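DITP/XTP pyrophosphatase (Mycobacteroides abscessus, PDB 6WWD) probably hydrolyses non-canonical purine nucleoside triphosphates such as XTP, dITP and ITP to their monophosphates and diphosphate, clearing them from the nucleotide pool. Local coordinates at residues 30-33 and 34-37. Numbering follows the deposited sequence.
Sequences LVSL and TDVP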
loop_
_atom_site.group_PDB
_atom_site.type_symbol
_atom_site.label_atom_id
_atom_site.label_comp_id
_atom_site.label_asym_id
_atom_site.label_seq_id
_atom_site.Cartn_x
_atom_site.Cartn_y
_atom_site.Cartn_z
ATOM N N LEU D 30 -5.982 15.237 32.690
ATOM C CA LEU D 30 -6.545 14.976 31.380
ATOM C C LEU D 30 -7.870 15.716 31.258
ATOM O O LEU D 30 -8.665 15.734 32.197
ATOM C CB LEU D 30 -6.776 13.479 31.221
ATOM C CG LEU D 30 -5.535 12.638 31.511
ATOM C CD1 LEU D 30 -5.860 11.180 31.282
ATOM C CD2 LEU D 30 -4.333 13.086 30.675
ATOM N N VAL D 31 -8.091 16.335 30.106
ATOM C CA VAL D 31 -9.320 17.035 29.765
ATOM C C VAL D 31 -9.843 16.367 28.505
ATOM O O VAL D 31 -9.075 15.751 27.760
ATOM C CB VAL D 31 -9.126 18.563 29.564
ATOM C CG1 VAL D 31 -8.384 19.175 30.752
ATOM C CG2 VAL D 31 -8.364 18.853 28.277
ATOM N N SER D 32 -11.161 16.391 28.321
ATOM C CA SER D 32 -11.816 15.743 27.189
ATOM C C SER D 32 -12.328 16.786 26.197
ATOM O O SER D 32 -12.206 17.991 26.400
ATOM C CB SER D 32 -12.969 14.854 27.662
ATOM O OG SER D 32 -14.104 15.662 27.936
ATOM N N LEU D 33 -12.925 16.296 25.113
ATOM C CA LEU D 33 -13.529 17.172 24.113
ATOM C C LEU D 33 -14.707 17.973 24.670
ATOM O O LEU D 33 -15.094 18.976 24.064
ATOM C CB LEU D 33 -13.954 16.336 22.907
ATOM C CG LEU D 33 -12.742 15.832 22.123
ATOM C CD1 LEU D 33 -13.135 14.829 21.035
ATOM C CD2 LEU D 33 -12.024 17.026 21.511
ATOM N N THR D 34 -15.350 17.499 25.743
ATOM C CA THR D 34 -16.408 18.269 26.401
ATOM C C THR D 34 -15.870 19.352 27.338
ATOM O O THR D 34 -16.651 20.175 27.820
ATOM C CB THR D 34 -17.366 17.331 27.157
ATOM O OG1 THR D 34 -16.683 16.700 28.240
ATOM C CG2 THR D 34 -17.915 16.256 26.238
ATOM N N ASP D 35 -14.566 19.349 27.641
ATOM C CA ASP D 35 -13.937 20.379 28.468
ATOM C C ASP D 35 -13.364 21.520 27.650
ATOM O O ASP D 35 -12.841 22.479 28.220
ATOM C CB ASP D 35 -12.814 19.767 29.310
ATOM C CG ASP D 35 -13.300 18.633 30.172
ATOM O OD1 ASP D 35 -14.238 18.876 30.954
ATOM O OD2 ASP D 35 -12.769 17.504 30.068
ATOM N N VAL D 36 -13.370 21.403 26.333
ATOM C CA VAL D 36 -12.887 22.480 25.479
ATOM C C VAL D 36 -14.020 22.782 24.506
ATOM O O VAL D 36 -14.903 21.930 24.298
ATOM C CB VAL D 36 -11.559 22.106 24.794
ATOM C CG1 VAL D 36 -10.506 21.847 25.853
ATOM C CG2 VAL D 36 -11.709 20.868 23.895
ATOM N N PRO D 37 -14.081 23.996 23.962
ATOM C CA PRO D 37 -15.144 24.330 23.009
ATOM C C PRO D 37 -15.206 23.356 21.841
ATOM O O PRO D 37 -14.189 22.860 21.350
ATOM C CB PRO D 37 -14.782 25.745 22.567
ATOM C CG PRO D 37 -14.117 26.320 23.788
ATOM C CD PRO D 37 -13.355 25.193 24.423
HETATM O O HOH W 1 -14.518 19.820 21.635
#
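One face of the Asp35 carboxylate is met by the Ser32 hydroxyl, which donates to OD2 from well above the plane (OG to OD2 3.1 Å), while CA and CB of Val31 lie on the other side of the plane, out past OD2. Near the plane, the backbone N of Ser32 meets the anti lone pair of the same OD2, 2.6 Å away and almost straight (173°). Two donors from one residue thus grip a single oxygen and limit rotation of the carboxylate. With OG tucked between its backbone N and carbonyl carbon (chi1 79°), Ser32 also accepts two bonds: from Thr34 N at 3.1 Å, closing an ST turn, and from Thr34 OG1 at 2.8 Å, so that the hydroxyls relay toward OD2. These side-chain bonds brace a type I beta turn from Ser32 to Asp35, closed by Asp35 N to Ser32 O (3.0 Å), where the chain leaves strand 29-31 of the Ham1-family sheet. Strand 2-5 flanks this strand, and Leu33 rests on Arg8, a predicted substrate-binding residue. Alongside, Val31 CG2 loosely approaches Val36 CG1 (4.4 Å). A water lies 2.6 Å from Leu33 O and also near Pro37 O, linking the turn to the loop that follows.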